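Local coordinates for protein 3-methyladenine dna-glycosylase (Archaeoglobus fulgidus, PDB 2JHN) that is an archaeal AlkA-type DNA glycosylase of the helix-hairpin-helix superfamily, carrying a TBP-like domain ahead of its helical part, at residues G179-R182 / R183-E186; F282-D285 / R286-K290. The protein carries 1 engineered substitution. All coordinates share one frame; numbering follows the deposited sequence.

Contact 1: G179-R182 / R183-E186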
loop_
_atom_site.group_PDB
_atom_site.type_symbol
_atom_site.label_atom_id
_atom_site.label_comp_id
_atom_site.label_asym_id
_atom_site.label_seq_id
_atom_site.Cartn_x
_atom_site.Cartn_y
_atom_site.Cartn_z
ATOM N N GLY A 179 3.660 -20.732 4.714
ATOM C CA GLY A 179 2.365 -20.591 5.407
ATOM C C GLY A 179 1.133 -20.382 4.534
ATOM O O GLY A 179 0.001 -20.400 5.032
ATOM N N LEU A 180 1.336 -20.166 3.239
ATOM C CA LEU A 180 0.223 -19.925 2.307
ATOM C C LEU A 180 -0.591 -21.174 1.997
ATOM O O LEU A 180 -0.035 -22.254 1.769
ATOM C CB LEU A 180 0.714 -19.296 0.988
ATOM C CG LEU A 180 0.977 -17.789 0.889
ATOM C CD1 LEU A 180 2.160 -17.388 1.728
ATOM C CD2 LEU A 180 1.238 -17.430 -0.563
ATOM N N SER A 181 -1.911 -21.008 1.987
ATOM C CA SER A 181 -2.842 -22.038 1.556
ATOM C C SER A 181 -2.479 -22.454 0.147
ATOM O O SER A 181 -1.900 -21.673 -0.607
ATOM C CB SER A 181 -4.285 -21.509 1.579
ATOM O OG SER A 181 -4.636 -20.871 0.353
ATOM N N ARG A 182 -2.820 -23.679 -0.223
ATOM C CA ARG A 182 -2.491 -24.165 -1.563
ATOM C C ARG A 182 -3.035 -23.293 -2.734
ATOM O O ARG A 182 -2.302 -23.017 -3.687
ATOM C CB ARG A 182 -2.905 -25.633 -1.737
ATOM C CG ARG A 182 -2.713 -26.095 -3.152
ATOM C CD ARG A 182 -2.761 -27.594 -3.338
ATOM N NE ARG A 182 -2.079 -27.879 -4.598
ATOM C CZ ARG A 182 -0.804 -28.252 -4.708
ATOM N NH1 ARG A 182 -0.053 -28.448 -3.620
ATOM N NH2 ARG A 182 -0.286 -28.453 -5.913
ATOM N N ARG A 183 -4.301 -22.870 -2.655
ATOM C CA ARG A 183 -4.897 -22.080 -3.747
ATOM C C ARG A 183 -4.234 -20.714 -3.897
ATOM O O ARG A 183 -3.971 -20.281 -5.016
ATOM C CB ARG A 183 -6.423 -21.923 -3.610
ATOM C CG ARG A 183 -7.095 -21.358 -4.884
ATOM C CD ARG A 183 -6.800 -22.245 -6.098
ATOM N NE ARG A 183 -6.426 -21.576 -7.361
ATOM C CZ ARG A 183 -6.825 -20.375 -7.782
ATOM N NH1 ARG A 183 -7.625 -19.612 -7.049
ATOM N NH2 ARG A 183 -6.403 -19.926 -8.961
ATOM N N LYS A 184 -3.971 -20.054 -2.768
ATOM C CA LYS A 184 -3.261 -18.745 -2.756
ATOM C C LYS A 184 -1.893 -18.902 -3.439
ATOM O O LYS A 184 -1.564 -18.182 -4.396
ATOM C CB LYS A 184 -3.094 -18.179 -1.332
ATOM C CG LYS A 184 -4.303 -17.374 -0.778
ATOM C CD LYS A 184 -4.101 -16.946 0.658
ATOM C CE LYS A 184 -5.372 -16.310 1.229
ATOM N NZ LYS A 184 -5.145 -15.833 2.610
ATOM N N ALA A 185 -1.110 -19.877 -2.976
ATOM C CA ALA A 185 0.169 -20.211 -3.607
ATOM C C ALA A 185 0.020 -20.452 -5.092
ATOM O O ALA A 185 0.785 -19.935 -5.895
ATOM C CB ALA A 185 0.828 -21.431 -2.910
ATOM N N GLU A 186 -0.997 -21.221 -5.466
ATOM C CA GLU A 186 -1.298 -21.485 -6.854
ATOM C C GLU A 186 -1.602 -20.223 -7.676
ATOM O O GLU A 186 -1.115 -20.065 -8.782
ATOM C CB GLU A 186 -2.479 -22.455 -6.927
ATOM C CG GLU A 186 -2.081 -23.881 -6.649
ATOM C CD GLU A 186 -3.185 -24.873 -6.963
ATOM O OE1 GLU A 186 -4.374 -24.468 -6.964
ATOM O OE2 GLU A 186 -2.855 -26.058 -7.199
#
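S181 is the N-cap of the helix that starts at R182: its OG accepts a hydrogen bond from K184 N at 3.3 Å, close to straight. The hydroxyl can turn back this way because OG sits between the backbone N and the carbonyl carbon (chi1 88°), and there it also lies 3.5 Å from K184 CB. The next bonds are helical, A185 N to S181 O and E186 N to R182 O. On the outer side R182 runs extended from CG to NE, and NE makes a salt bridge to E186 OE2 at 3.3 Å; the hydrogen bond in it is bent (135°), NE lying above the carboxylate plane, with the two flat groups 75° apart. A second salt bridge, E186 OE1 to R183 NE, and the bond from R183 NH2 to K216 O are less sure, since R183 is modelled in two conformers. R182 NH1 has a second acid in E173, and K184 NZ goes to the carbonyls of I127 and Q129. Beneath the cap L180 turns inward, its CB 4.4 Å from A185 CB. G179 ends helix 164-177 in a Schellman motif; L180 and A185 both rest on L175 of that helix, and L180 also touches L139 and I143 of helix 133-147.

Contact 2: F282-D285 / R286-K290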
loop_
_atom_site.group_PDB
_atom_site.type_symbol
_atom_site.label_atom_id
_atom_site.label_comp_id
_atom_site.label_asym_id
_atom_site.label_seq_id
_atom_site.Cartn_x
_atom_site.Cartn_y
_atom_site.Cartn_z
ATOM N N PHE A 282 -8.838 3.526 6.525
ATOM C CA PHE A 282 -8.033 2.423 7.081
ATOM C C PHE A 282 -7.461 2.827 8.450
ATOM O O PHE A 282 -7.501 2.046 9.399
ATOM C CB PHE A 282 -6.854 2.036 6.176
ATOM C CG PHE A 282 -7.246 1.326 4.885
ATOM C CD1 PHE A 282 -8.339 0.447 4.823
ATOM C CD2 PHE A 282 -6.478 1.529 3.748
ATOM C CE1 PHE A 282 -8.662 -0.217 3.582
ATOM C CE2 PHE A 282 -6.770 0.883 2.535
ATOM C CZ PHE A 282 -7.877 0.014 2.463
ATOM N N LEU A 283 -6.906 4.031 8.543
ATOM C CA LEU A 283 -6.358 4.495 9.825
ATOM C C LEU A 283 -7.455 4.537 10.906
ATOM O O LEU A 283 -7.231 4.129 12.030
ATOM C CB LEU A 283 -5.728 5.877 9.677
ATOM C CG LEU A 283 -4.446 5.973 8.853
ATOM C CD1 LEU A 283 -4.164 7.427 8.515
ATOM C CD2 LEU A 283 -3.307 5.323 9.623
ATOM N N TYR A 284 -8.620 5.061 10.534
ATOM C CA TYR A 284 -9.790 5.211 11.416
ATOM C C TYR A 284 -10.256 3.854 11.914
ATOM O O TYR A 284 -10.487 3.653 13.116
ATOM C CB TYR A 284 -10.913 5.908 10.642
ATOM C CG TYR A 284 -12.051 6.383 11.499
ATOM C CD1 TYR A 284 -11.889 7.463 12.358
ATOM C CD2 TYR A 284 -13.285 5.768 11.444
ATOM C CE1 TYR A 284 -12.931 7.908 13.137
ATOM C CE2 TYR A 284 -14.343 6.212 12.220
ATOM C CZ TYR A 284 -14.154 7.282 13.064
ATOM O OH TYR A 284 -15.186 7.720 13.853
ATOM N N ASP A 285 -10.375 2.908 10.991
ATOM C CA ASP A 285 -10.750 1.542 11.350
ATOM C C ASP A 285 -9.723 0.863 12.264
ATOM O O ASP A 285 -10.102 0.130 13.190
ATOM C CB ASP A 285 -10.973 0.691 10.099
ATOM C CG ASP A 285 -11.508 -0.715 10.437
ATOM O OD1 ASP A 285 -12.577 -0.828 11.116
ATOM O OD2 ASP A 285 -10.848 -1.693 10.019
ATOM N N ARG A 286 -8.438 1.098 12.009
ATOM C CA ARG A 286 -7.371 0.482 12.803
ATOM C C ARG A 286 -7.228 1.167 14.170
ATOM O O ARG A 286 -6.983 0.480 15.175
ATOM C CB ARG A 286 -6.023 0.581 12.092
ATOM C CG ARG A 286 -5.831 -0.328 10.879
ATOM C CD ARG A 286 -4.458 -0.039 10.265
ATOM N NE ARG A 286 -4.273 -0.514 8.885
ATOM C CZ ARG A 286 -3.339 -0.011 8.085
ATOM N NH1 ARG A 286 -2.558 0.966 8.548
ATOM N NH2 ARG A 286 -3.186 -0.473 6.845
ATOM N N PHE A 287 -7.379 2.497 14.190
ATOM C CA PHE A 287 -6.978 3.338 15.344
ATOM C C PHE A 287 -8.099 4.012 16.138
ATOM O O PHE A 287 -7.847 4.651 17.173
ATOM C CB PHE A 287 -5.972 4.409 14.916
ATOM C CG PHE A 287 -4.641 3.856 14.523
ATOM C CD1 PHE A 287 -3.978 2.950 15.349
ATOM C CD2 PHE A 287 -4.045 4.238 13.333
ATOM C CE1 PHE A 287 -2.734 2.430 14.995
ATOM C CE2 PHE A 287 -2.800 3.726 12.961
ATOM C CZ PHE A 287 -2.143 2.823 13.793
ATOM N N PHE A 288 -9.325 3.883 15.660
ATOM C CA PHE A 288 -10.468 4.441 16.370
ATOM C C PHE A 288 -11.686 3.531 16.141
ATOM O O PHE A 288 -12.762 3.998 15.722
ATOM C CB PHE A 288 -10.708 5.902 15.932
ATOM C CG PHE A 288 -11.541 6.715 16.911
ATOM C CD1 PHE A 288 -11.049 7.027 18.182
ATOM C CD2 PHE A 288 -12.808 7.181 16.549
ATOM C CE1 PHE A 288 -11.813 7.782 19.091
ATOM C CE2 PHE A 288 -13.582 7.933 17.445
ATOM C CZ PHE A 288 -13.081 8.232 18.721
ATOM N N SER A 289 -11.478 2.224 16.383
ATOM C CA SER A 289 -12.558 1.205 16.463
ATOM C C SER A 289 -12.104 -0.264 16.345
ATOM O O SER A 289 -12.630 -1.135 17.046
ATOM C CB SER A 289 -13.701 1.481 15.460
ATOM O OG SER A 289 -13.420 0.965 14.164
ATOM N N LYS A 290 -11.134 -0.519 15.467
ATOM C CA LYS A 290 -10.744 -1.880 15.020
ATOM C C LYS A 290 -11.886 -2.873 14.857
ATOM O O LYS A 290 -12.565 -2.860 13.832
ATOM C CB LYS A 290 -9.583 -2.466 15.835
ATOM C CG LYS A 290 -8.286 -2.497 15.039
ATOM C CD LYS A 290 -7.085 -2.887 15.872
ATOM C CE LYS A 290 -5.804 -2.757 15.054
ATOM N NZ LYS A 290 -4.602 -3.275 15.777
#
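Y284 and F288 meet at the end of helix 274-287, their ring centroids 5.6 Å apart and the planes inclined at 48°, an oblique pair. F288 is the side chain to follow. Its CB lies 3.6 Å from Y284 O and slightly farther from Y284 CD1. With CG anti to the backbone N (chi1 -160°), the ring is carried out beside the tyrosine: CG comes near Y284 CE1, then CD2 closes on that same CE1 at 3.5 Å and also touches CZ and OH. CE2, the last atom to touch, lies 3.9 Å from Y284 OH, and this hydroxyl oxygen sits at the edge of the phenylalanine ring, in its plane. R249 of helix 241-251 touches both side chains, and R104 makes a cation-pi contact with F288. One residue earlier the contact is aliphatic on aromatic: L283 CD2 lies 3.7 Å from F287 CE2, at the ring edge and in its plane, while R286 CB covers one face of F287. R286 itself runs extended, with CG 3.3 Å from F282 O, and makes a cation-pi contact with F18. D285 OD2 makes a salt bridge with R245 of helix 241-251. The backbone bonds R286 N to F282 O, F287 N to L283 O and F288 N to Y284 O are the closing i to i+4 bonds of an alpha-helical C-terminus, with F288 the first residue to leave helical angles; the side-chain pairs Y284-F288 and L283-F287 follow the same i, i+4 spacing.

How the contacts relate
Contact 1 lies at the start of helix 182-192 and contact 2 at the end of helix 274-287, the last helix of the chain. Their centres are 28 Å apart and their nearest atoms about 16 Å, so they do not touch. Contact 1 belongs to the HhH-GPD part of the protein, near the mercuribenzoic acid pocket of K142, R146 and C178, with the L180 side chain about 8 Å from that ligand. The centre of contact 2 is about 16 Å from the centre of the chain, that of contact 1 about 21 Å. On the contact 2 side, the R286 side chain is about 11 Å from a bound sodium ion.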